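Local atomic coordinates of ADP-ribose pyrophosphatase MutT (Rickettsia felis, PDB entry 4KYX), a protein that probably hydrolyses nucleoside diphosphate derivatives as a magnesium-dependent Nudix pyrophosphatase, perhaps including the oxidised nucleotide 8-oxo-dGTP. Residues 67-72 with 98-103; 17-22 with 60-65; 27-32 with 117-122. All blocks are in the same frame, centred on the assembly; numbering follows the deposited sequence.

Interaction 2 is the buried one: aliphatic side chains of strand 17-22 meet helix 60-65, with no polar bond between them. Interactions 1 and 3 are only partly buried and held by hydrogen bonds, shared between backbone and an asparagine side chain in interaction 1, wholly backbone in interaction 3. Interaction 1 takes up the chain as it leaves that helix and pairs 67-72 with the end of strand 89-99, the neighbour of 14-22 in the mixed sheet. Interaction 3 is a true antiparallel ladder in the three-stranded sheet, faced with aromatic rings. The three adjoin: Phe22 probably pairs by backbone with Ala98 and Cys100, Ile21 O probably bonds to Leu29 N, and Cys100 SG packs on Trp119 CH2.

Interaction 1: 67-72 with 98-103; sequences TNLIIE and AHCLNE
Asn102 grips the turn at Asn68-Ile70 with both ends of its amide. Its CB is the stalk: chi1 of 63° sets CG between the backbone N and the carbonyl carbon, which swings the amide in toward 67-72. CG then lies 4.0 Å from Leu69 CA. OD1 accepts from Ile70 N at 2.8 Å in an almost straight bond (177° at the hydrogen), although the donor stands tilted from the carbonyl plane. ND2 gives a more bent bond of 3.1 Å to Asn68 O, meeting a lone pair in that carbonyl's plane, and also bonds to Glu105. Bonds at both OD1 and ND2 hold the amide's rotation, and asparagine suits the place because it can mimic a peptide group, accepting and donating at once. Asn68 and Leu69 close the Nudix box, where helix 55-67 gives way to loop; Asn68 takes positive phi, and Thr67 OG1 receives Leu69 N in an ST turn. Further on the backbones pair directly: Leu101 N reaches Ile70 O at 2.9 Å, and Ile71 and Cys100 form a single bridge. On the buried side Ile71 CB rests on Ala98 CB (3.7 Å), with Ile71 CG2 beside Cys100 CB. On the exposed side both methyls of Leu101 lie across the extended chain of Glu72, CD2 3.7 Å from Glu72 CD, while a water links Glu72 O to His99 N.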
loop_
_atom_site.group_PDB
_atom_site.type_symbol
_atom_site.label_atom_id
_atom_site.label_comp_id
_atom_site.label_asym_id
_atom_site.label_seq_id
_atom_site.Cartn_x
_atom_site.Cartn_y
_atom_site.Cartn_z
ATOM N N THR A 67 -7.312 -16.889 -13.881
ATOM C CA THR A 67 -7.755 -18.153 -13.335
ATOM C C THR A 67 -9.161 -18.536 -13.787
ATOM O O THR A 67 -9.591 -19.625 -13.472
ATOM C CB THR A 67 -7.767 -18.144 -11.790
ATOM O OG1 THR A 67 -8.817 -17.252 -11.346
ATOM C CG2 THR A 67 -6.428 -17.733 -11.241
ATOM N N ASN A 68 -9.883 -17.637 -14.451
ATOM C CA ASN A 68 -11.311 -17.814 -14.802
ATOM C C ASN A 68 -12.262 -17.843 -13.599
ATOM O O ASN A 68 -13.441 -18.130 -13.759
ATOM C CB ASN A 68 -11.475 -19.114 -15.623
ATOM C CG ASN A 68 -12.673 -19.131 -16.532
ATOM O OD1 ASN A 68 -12.988 -18.160 -17.162
ATOM N ND2 ASN A 68 -13.332 -20.291 -16.638
ATOM N N LEU A 69 -11.765 -17.521 -12.412
ATOM C CA LEU A 69 -12.540 -17.598 -11.203
ATOM C C LEU A 69 -13.162 -16.244 -10.910
ATOM O O LEU A 69 -12.570 -15.198 -11.182
ATOM C CB LEU A 69 -11.687 -17.999 -10.006
ATOM C CG LEU A 69 -11.065 -19.382 -10.072
ATOM C CD1 LEU A 69 -10.062 -19.681 -8.974
ATOM C CD2 LEU A 69 -12.193 -20.403 -10.091
ATOM N N ILE A 70 -14.363 -16.304 -10.354
ATOM C CA ILE A 70 -15.117 -15.122 -9.969
ATOM C C ILE A 70 -15.057 -15.044 -8.464
ATOM O O ILE A 70 -15.553 -15.948 -7.758
ATOM C CB ILE A 70 -16.607 -15.232 -10.460
ATOM C CG1 ILE A 70 -16.650 -15.147 -11.969
ATOM C CG2 ILE A 70 -17.403 -14.135 -9.811
ATOM C CD1 ILE A 70 -18.049 -15.377 -12.572
ATOM N N ILE A 71 -14.453 -13.962 -7.954
ATOM C CA ILE A 71 -14.439 -13.747 -6.518
ATOM C C ILE A 71 -15.364 -12.650 -6.184
ATOM O O ILE A 71 -15.659 -11.785 -7.050
ATOM C CB ILE A 71 -13.035 -13.428 -5.934
ATOM C CG1 ILE A 71 -12.384 -12.291 -6.698
ATOM C CG2 ILE A 71 -12.153 -14.684 -5.924
ATOM C CD1 ILE A 71 -11.405 -11.525 -5.856
ATOM N N GLU A 72 -15.853 -12.686 -4.942
ATOM C CA GLU A 72 -16.712 -11.638 -4.440
ATOM C C GLU A 72 -16.130 -10.981 -3.178
ATOM O O GLU A 72 -15.417 -11.636 -2.413
ATOM C CB GLU A 72 -18.134 -12.163 -4.165
ATOM C CG GLU A 72 -18.201 -13.199 -3.054
ATOM C CD GLU A 72 -19.612 -13.642 -2.654
ATOM O OE1 GLU A 72 -20.654 -13.379 -3.388
ATOM O OE2 GLU A 72 -19.657 -14.318 -1.586
ATOM N N ALA A 98 -10.383 -13.344 -0.802
ATOM C CA ALA A 98 -11.752 -13.557 -1.202
ATOM C C ALA A 98 -12.018 -15.022 -1.438
ATOM O O ALA A 98 -11.114 -15.782 -1.828
ATOM C CB ALA A 98 -12.058 -12.784 -2.461
ATOM N N HIS A 99 -13.262 -15.414 -1.202
ATOM C CA HIS A 99 -13.723 -16.728 -1.650
ATOM C C HIS A 99 -14.182 -16.647 -3.088
ATOM O O HIS A 99 -14.805 -15.656 -3.493
ATOM C CB HIS A 99 -14.830 -17.262 -0.756
ATOM C CG HIS A 99 -14.311 -17.990 0.434
ATOM N ND1 HIS A 99 -14.154 -19.359 0.457
ATOM C CD2 HIS A 99 -13.820 -17.528 1.607
ATOM C CE1 HIS A 99 -13.646 -19.713 1.626
ATOM N NE2 HIS A 99 -13.426 -18.617 2.335
ATOM N N CYS A 100 -13.806 -17.646 -3.876
ATOM C CA CYS A 100 -14.364 -17.786 -5.218
ATOM C C CYS A 100 -15.716 -18.518 -5.216
ATOM O O CYS A 100 -15.992 -19.358 -4.373
ATOM C CB CYS A 100 -13.380 -18.412 -6.185
ATOM S SG CYS A 100 -13.075 -20.151 -5.889
ATOM N N LEU A 101 -16.519 -18.195 -6.214
ATOM C CA LEU A 101 -17.890 -18.674 -6.361
ATOM C C LEU A 101 -18.026 -19.845 -7.337
ATOM O O LEU A 101 -19.089 -20.464 -7.433
ATOM C CB LEU A 101 -18.747 -17.500 -6.827
ATOM C CG LEU A 101 -18.840 -16.348 -5.830
ATOM C CD1 LEU A 101 -19.795 -15.278 -6.345
ATOM C CD2 LEU A 101 -19.294 -16.850 -4.455
ATOM N N ASN A 102 -16.979 -20.144 -8.089
ATOM C CA ASN A 102 -17.070 -21.069 -9.201
ATOM C C ASN A 102 -15.769 -21.854 -9.299
ATOM O O ASN A 102 -15.180 -21.926 -10.361
ATOM C CB ASN A 102 -17.311 -20.290 -10.500
ATOM C CG ASN A 102 -16.159 -19.335 -10.865
ATOM O OD1 ASN A 102 -15.475 -18.811 -9.998
ATOM N ND2 ASN A 102 -15.973 -19.084 -12.168
ATOM N N GLU A 103 -15.323 -22.418 -8.181
ATOM C CA GLU A 103 -14.000 -23.036 -8.143
ATOM C C GLU A 103 -13.796 -24.130 -9.186
ATOM O O GLU A 103 -12.668 -24.341 -9.643
ATOM C CB GLU A 103 -13.684 -23.567 -6.739
ATOM C CG GLU A 103 -14.540 -24.752 -6.285
ATOM C CD GLU A 103 -14.342 -25.026 -4.814
ATOM O OE1 GLU A 103 -14.822 -24.186 -4.019
ATOM O OE2 GLU A 103 -13.648 -26.005 -4.468
HETATM O O HOH W 1 -15.189 -13.814 -0.150
#

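Interaction 2: 17-22 with 60-65; sequences IGILIF and IREVLE
Val63 and Ile19 meet at the tight centre of this contact, where helix 60-65 lies over strand 17-22. Val63 CG2 sits chiefly against Ile19, 3.7 Å from both Ile19 CB and Ile19 CG2, but also touches the end of Ile21. Val63 CG1 meets Ile21 CD1 at 3.7 Å, the two side chains reaching toward each other tip to tip. Ile19 keeps CD1 near both Val63 CG2 and the carboxylate of Glu62 by turning chi2 to 96°, well away from a staggered value. The beta-branched isoleucines are at ease in a strand and present a broad, stiff surface, while the short side chain of Val63 lets the helix come close. The axes of strand 17-22 and helix 60-65 pass 9.0 Å apart at 66°. Helix 55-67 is the Nudix helix of the alpha/beta/alpha Nudix fold, and Arg61, Glu62, Val63 and Glu65 fall on the family's REUXEE signature; in relatives its glutamates help to bind magnesium. Towards Ile17, which also packs on Phe55 and Cys58 of the same helix, the contact between the two segments becomes thinner and more polar: Glu62 OE1 comes within 3.6 Å of Ile17 CB and 3.5 Å of Ile17 O, but two acceptors form no bond. On the side turned from the strand the helix is charged. Arg61 NH1 makes a salt bridge to Glu65 OE1 at 3.2 Å, with the carboxylate at the edge of the guanidinium, and Arg61 NH2 a long, weaker one to Glu62 OE2. Arg61 NE pairs with Glu53, another signature position, while Glu65 faces solvent.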
loop_
_atom_site.group_PDB
_atom_site.type_symbol
_atom_site.label_atom_id
_atom_site.label_comp_id
_atom_site.label_asym_id
_atom_site.label_seq_id
_atom_site.Cartn_x
_atom_site.Cartn_y
_atom_site.Cartn_z
ATOM N N ILE A 17 -1.169 -5.742 -6.654
ATOM C CA ILE A 17 -2.282 -6.274 -5.914
ATOM C C ILE A 17 -2.058 -7.795 -5.860
ATOM O O ILE A 17 -1.909 -8.431 -6.915
ATOM C CB ILE A 17 -3.623 -5.931 -6.638
ATOM C CG1 ILE A 17 -3.943 -4.428 -6.693
ATOM C CG2 ILE A 17 -4.764 -6.790 -6.110
ATOM C CD1 ILE A 17 -3.837 -3.651 -5.431
ATOM N N GLY A 18 -2.105 -8.400 -4.677
ATOM C CA GLY A 18 -2.151 -9.855 -4.599
ATOM C C GLY A 18 -3.452 -10.312 -4.000
ATOM O O GLY A 18 -3.971 -9.740 -3.065
ATOM N N ILE A 19 -3.978 -11.399 -4.547
ATOM C CA ILE A 19 -5.206 -11.977 -4.039
ATOM C C ILE A 19 -5.054 -13.394 -3.486
ATOM O O ILE A 19 -4.603 -14.302 -4.193
ATOM C CB ILE A 19 -6.269 -12.016 -5.128
ATOM C CG1 ILE A 19 -6.346 -10.616 -5.779
ATOM C CG2 ILE A 19 -7.599 -12.394 -4.481
ATOM C CD1 ILE A 19 -5.519 -10.462 -7.051
ATOM N N LEU A 20 -5.378 -13.572 -2.214
ATOM C CA LEU A 20 -5.524 -14.896 -1.655
ATOM C C LEU A 20 -6.948 -15.371 -1.964
ATOM O O LEU A 20 -7.897 -14.996 -1.316
ATOM C CB LEU A 20 -5.257 -14.951 -0.174
ATOM C CG LEU A 20 -4.009 -14.237 0.335
ATOM C CD1 LEU A 20 -3.769 -14.575 1.809
ATOM C CD2 LEU A 20 -2.834 -14.688 -0.507
ATOM N N ILE A 21 -7.041 -16.281 -2.937
ATOM C CA ILE A 21 -8.301 -16.818 -3.399
ATOM C C ILE A 21 -8.516 -18.119 -2.659
ATOM O O ILE A 21 -7.635 -19.024 -2.680
ATOM C CB ILE A 21 -8.287 -17.195 -4.883
ATOM C CG1 ILE A 21 -7.861 -16.032 -5.758
ATOM C CG2 ILE A 21 -9.667 -17.683 -5.306
ATOM C CD1 ILE A 21 -7.390 -16.496 -7.113
ATOM N N PHE A 22 -9.668 -18.192 -1.995
ATOM C CA PHE A 22 -10.055 -19.363 -1.211
ATOM C C PHE A 22 -11.142 -20.165 -1.868
ATOM O O PHE A 22 -12.022 -19.624 -2.534
ATOM C CB PHE A 22 -10.545 -18.977 0.166
ATOM C CG PHE A 22 -9.477 -18.531 1.099
ATOM C CD1 PHE A 22 -8.852 -17.315 0.953
ATOM C CD2 PHE A 22 -9.112 -19.324 2.173
ATOM C CE1 PHE A 22 -7.863 -16.914 1.830
ATOM C CE2 PHE A 22 -8.138 -18.910 3.064
ATOM C CZ PHE A 22 -7.509 -17.708 2.896
ATOM N N ILE A 60 -10.699 -8.349 -8.302
ATOM C CA ILE A 60 -11.690 -9.075 -9.086
ATOM C C ILE A 60 -11.270 -9.312 -10.575
ATOM O O ILE A 60 -11.338 -10.437 -11.075
ATOM C CB ILE A 60 -13.098 -8.444 -8.973
ATOM C CG1 ILE A 60 -13.588 -8.500 -7.518
ATOM C CG2 ILE A 60 -14.081 -9.171 -9.879
ATOM C CD1 ILE A 60 -14.791 -7.615 -7.253
ATOM N N ARG A 61 -10.847 -8.272 -11.262
ATOM C CA ARG A 61 -10.382 -8.321 -12.641
ATOM C C ARG A 61 -9.197 -9.301 -12.810
ATOM O O ARG A 61 -9.235 -10.232 -13.678
ATOM C CB ARG A 61 -9.941 -6.933 -13.095
ATOM C CG ARG A 61 -9.371 -6.945 -14.485
ATOM C CD ARG A 61 -9.056 -5.568 -14.971
ATOM N NE ARG A 61 -8.011 -4.914 -14.194
ATOM C CZ ARG A 61 -6.725 -5.232 -14.189
ATOM N NH1 ARG A 61 -6.254 -6.252 -14.905
ATOM N NH2 ARG A 61 -5.881 -4.524 -13.446
ATOM N N GLU A 62 -8.186 -9.130 -11.978
ATOM C CA GLU A 62 -6.950 -9.932 -12.095
ATOM C C GLU A 62 -7.222 -11.410 -11.895
ATOM O O GLU A 62 -6.751 -12.265 -12.690
ATOM C CB GLU A 62 -5.918 -9.406 -11.127
ATOM C CG GLU A 62 -5.370 -8.090 -11.648
ATOM C CD GLU A 62 -4.220 -7.553 -10.864
ATOM O OE1 GLU A 62 -3.993 -7.926 -9.665
ATOM O OE2 GLU A 62 -3.592 -6.624 -11.432
ATOM N N VAL A 63 -8.012 -11.729 -10.869
ATOM C CA VAL A 63 -8.393 -13.128 -10.603
ATOM C C VAL A 63 -9.124 -13.736 -11.818
ATOM O O VAL A 63 -8.827 -14.872 -12.262
ATOM C CB VAL A 63 -9.191 -13.267 -9.283
ATOM C CG1 VAL A 63 -9.828 -14.662 -9.139
ATOM C CG2 VAL A 63 -8.294 -12.932 -8.101
ATOM N N LEU A 64 -10.087 -12.990 -12.368
ATOM C CA LEU A 64 -10.815 -13.495 -13.525
ATOM C C LEU A 64 -9.891 -13.709 -14.726
ATOM O O LEU A 64 -9.987 -14.753 -15.434
ATOM C CB LEU A 64 -11.994 -12.554 -13.912
ATOM C CG LEU A 64 -13.043 -13.015 -14.914
ATOM C CD1 LEU A 64 -13.675 -14.304 -14.459
ATOM C CD2 LEU A 64 -14.075 -11.860 -15.063
ATOM N N GLU A 65 -9.094 -12.699 -15.039
ATOM C CA GLU A 65 -8.147 -12.759 -16.166
ATOM C C GLU A 65 -7.177 -13.942 -16.059
ATOM O O GLU A 65 -6.781 -14.506 -17.060
ATOM C CB GLU A 65 -7.298 -11.480 -16.272
ATOM C CG GLU A 65 -8.027 -10.328 -16.914
ATOM C CD GLU A 65 -7.229 -9.043 -16.871
ATOM O OE1 GLU A 65 -6.024 -9.073 -16.480
ATOM O OE2 GLU A 65 -7.811 -7.996 -17.216
#

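Interaction 3: 27-32 with 117-122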
loop_
_atom_site.group_PDB
_atom_site.type_symbol
_atom_site.label_atom_id
_atom_site.label_comp_id
_atom_site.label_asym_id
_atom_site.label_seq_id
_atom_site.Cartn_x
_atom_site.Cartn_y
_atom_site.Cartn_z
ATOM N N GLU A 27 -8.876 -23.691 1.342
ATOM C CA GLU A 27 -7.568 -23.757 0.737
ATOM C C GLU A 27 -7.352 -22.515 -0.132
ATOM O O GLU A 27 -8.305 -21.946 -0.692
ATOM C CB GLU A 27 -7.435 -25.022 -0.115
ATOM C CG GLU A 27 -7.896 -26.278 0.624
ATOM C CD GLU A 27 -7.954 -27.502 -0.264
ATOM O OE1 GLU A 27 -8.463 -27.436 -1.415
ATOM O OE2 GLU A 27 -7.539 -28.574 0.218
ATOM N N ILE A 28 -6.104 -22.172 -0.318
ATOM C CA ILE A 28 -5.741 -21.011 -1.140
ATOM C C ILE A 28 -5.082 -21.438 -2.443
ATOM O O ILE A 28 -4.400 -22.514 -2.560
ATOM C CB ILE A 28 -4.805 -20.044 -0.412
ATOM C CG1 ILE A 28 -3.515 -20.774 -0.045
ATOM C CG2 ILE A 28 -5.483 -19.481 0.822
ATOM C CD1 ILE A 28 -2.471 -19.831 0.483
ATOM N N LEU A 29 -5.314 -20.630 -3.459
ATOM C CA LEU A 29 -4.876 -20.953 -4.812
ATOM C C LEU A 29 -3.504 -20.320 -4.976
ATOM O O LEU A 29 -3.340 -19.142 -4.709
ATOM C CB LEU A 29 -5.848 -20.380 -5.857
ATOM C CG LEU A 29 -5.562 -20.891 -7.280
ATOM C CD1 LEU A 29 -6.093 -22.322 -7.363
ATOM C CD2 LEU A 29 -6.108 -20.045 -8.406
ATOM N N LEU A 30 -2.533 -21.102 -5.411
ATOM C CA LEU A 30 -1.215 -20.595 -5.763
ATOM C C LEU A 30 -0.827 -21.071 -7.139
ATOM O O LEU A 30 -1.148 -22.243 -7.564
ATOM C CB LEU A 30 -0.149 -21.026 -4.751
ATOM C CG LEU A 30 -0.347 -20.582 -3.278
ATOM C CD1 LEU A 30 0.732 -21.229 -2.435
ATOM C CD2 LEU A 30 -0.373 -19.078 -3.113
ATOM N N GLY A 31 -0.064 -20.198 -7.820
ATOM C CA GLY A 31 0.438 -20.423 -9.175
ATOM C C GLY A 31 1.916 -20.670 -9.182
ATOM O O GLY A 31 2.685 -19.875 -8.582
ATOM N N LYS A 32 2.313 -21.794 -9.763
ATOM C CA LYS A 32 3.728 -22.107 -9.926
ATOM C C LYS A 32 4.362 -21.398 -11.118
ATOM O O LYS A 32 3.898 -21.501 -12.261
ATOM C CB LYS A 32 4.029 -23.618 -9.988
ATOM C CG LYS A 32 5.523 -23.946 -9.718
ATOM C CD LYS A 32 5.844 -25.419 -9.727
ATOM C CE LYS A 32 5.610 -26.018 -11.146
ATOM N NZ LYS A 32 6.144 -27.378 -11.250
ATOM N N TRP A 117 -1.835 -23.867 -11.678
ATOM C CA TRP A 117 -2.430 -23.417 -10.430
ATOM C C TRP A 117 -2.775 -24.656 -9.612
ATOM O O TRP A 117 -3.003 -25.731 -10.201
ATOM C CB TRP A 117 -3.691 -22.627 -10.733
ATOM C CG TRP A 117 -3.412 -21.314 -11.465
ATOM C CD1 TRP A 117 -3.407 -21.131 -12.803
ATOM C CD2 TRP A 117 -3.091 -20.049 -10.895
ATOM N NE1 TRP A 117 -3.086 -19.864 -13.109
ATOM C CE2 TRP A 117 -2.934 -19.154 -11.955
ATOM C CE3 TRP A 117 -2.865 -19.603 -9.593
ATOM C CZ2 TRP A 117 -2.568 -17.848 -11.766
ATOM C CZ3 TRP A 117 -2.586 -18.286 -9.397
ATOM C CH2 TRP A 117 -2.421 -17.425 -10.475
ATOM N N GLN A 118 -2.782 -24.526 -8.289
ATOM C CA GLN A 118 -3.270 -25.579 -7.400
ATOM C C GLN A 118 -3.729 -24.998 -6.054
ATOM O O GLN A 118 -3.340 -23.894 -5.674
ATOM C CB GLN A 118 -2.175 -26.642 -7.225
ATOM C CG GLN A 118 -2.465 -27.779 -6.262
ATOM C CD GLN A 118 -3.693 -28.588 -6.651
ATOM O OE1 GLN A 118 -4.829 -28.069 -6.660
ATOM N NE2 GLN A 118 -3.488 -29.851 -6.934
ATOM N N TRP A 119 -4.644 -25.713 -5.405
ATOM C CA TRP A 119 -5.165 -25.372 -4.067
ATOM C C TRP A 119 -4.246 -25.958 -2.995
ATOM O O TRP A 119 -3.836 -27.130 -3.105
ATOM C CB TRP A 119 -6.574 -25.920 -3.935
ATOM C CG TRP A 119 -7.514 -25.351 -4.972
ATOM C CD1 TRP A 119 -7.957 -25.969 -6.091
ATOM C CD2 TRP A 119 -8.114 -24.029 -4.973
ATOM N NE1 TRP A 119 -8.817 -25.133 -6.791
ATOM C CE2 TRP A 119 -8.945 -23.949 -6.116
ATOM C CE3 TRP A 119 -8.104 -22.972 -4.088
ATOM C CZ2 TRP A 119 -9.672 -22.812 -6.428
ATOM C CZ3 TRP A 119 -8.809 -21.855 -4.396
ATOM C CH2 TRP A 119 -9.593 -21.772 -5.542
ATOM N N PHE A 120 -3.948 -25.192 -1.968
ATOM C CA PHE A 120 -3.069 -25.602 -0.861
ATOM C C PHE A 120 -3.703 -25.269 0.464
ATOM O O PHE A 120 -4.231 -24.160 0.640
ATOM C CB PHE A 120 -1.746 -24.865 -0.917
ATOM C CG PHE A 120 -0.903 -25.236 -2.099
ATOM C CD1 PHE A 120 -1.015 -24.532 -3.271
ATOM C CD2 PHE A 120 -0.001 -26.281 -2.027
ATOM C CE1 PHE A 120 -0.234 -24.838 -4.358
ATOM C CE2 PHE A 120 0.776 -26.619 -3.132
ATOM C CZ PHE A 120 0.652 -25.914 -4.313
ATOM N N ALA A 121 -3.623 -26.213 1.408
ATOM C CA ALA A 121 -4.032 -25.951 2.766
ATOM C C ALA A 121 -3.027 -24.974 3.358
ATOM O O ALA A 121 -1.827 -25.014 3.043
ATOM C CB ALA A 121 -4.083 -27.277 3.553
ATOM N N LEU A 122 -3.521 -24.086 4.213
ATOM C CA LEU A 122 -2.671 -23.110 4.845
ATOM C C LEU A 122 -1.635 -23.708 5.766
ATOM O O LEU A 122 -0.661 -23.062 6.050
ATOM C CB LEU A 122 -3.501 -22.090 5.599
ATOM C CG LEU A 122 -4.215 -21.027 4.767
ATOM C CD1 LEU A 122 -5.263 -20.365 5.642
ATOM C CD2 LEU A 122 -3.225 -19.966 4.269
#
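Four backbone hydrogen bonds tie Ile28 to Phe120 and Leu30 to Gln118, each pair exchanging N-H and C=O in both directions. Phe120 N to Ile28 O is 2.8 Å, and Leu30 N to Gln118 O is 2.9 Å and nearly straight. Leu29 faces Trp119 between these pairs, and Gly31 faces Trp117 beyond the second, both in non-hydrogen-bonded positions, where CA-H...O contacts such as Trp119 CA to Ile28 O (3.3 Å) add to the ladder. The CH-pi contacts lie on the face shared by Leu29, Trp117 and Trp119. Leu29 CD1 sits over the centre of the Trp119 six-membered ring, 3.5 Å from its centroid. With CG anti to the backbone N (chi1 -170°), Leu29 spreads its methyls between the two indoles, and CD2 comes 3.5 Å from Trp117 CE3. A leucine serves well here because its fork can meet two rings at once. The Trp117 ring lies over Gly31, whose CA stands off-centre on the ring face, 3.4 Å from Trp117 CE3; a glycine, bare of side chain, lets the indole settle onto the backbone. Plain apolar packing covers the other face: Leu30 CD1 touches Phe120 CD1 at 3.8 Å, and Ile28 CD1 meets Leu122 CD2 where their side chains cross at about a right angle. Among polar groups, Glu27 OE1 lies beside Trp119 CB but bonds to Asn23, and Gln118 OE1 accepts from Trp119 N. Strands 28-34 and 116-120, with 40-43 beyond 28-34, make the smaller antiparallel sheet that accompanies the mixed sheet in the Nudix fold.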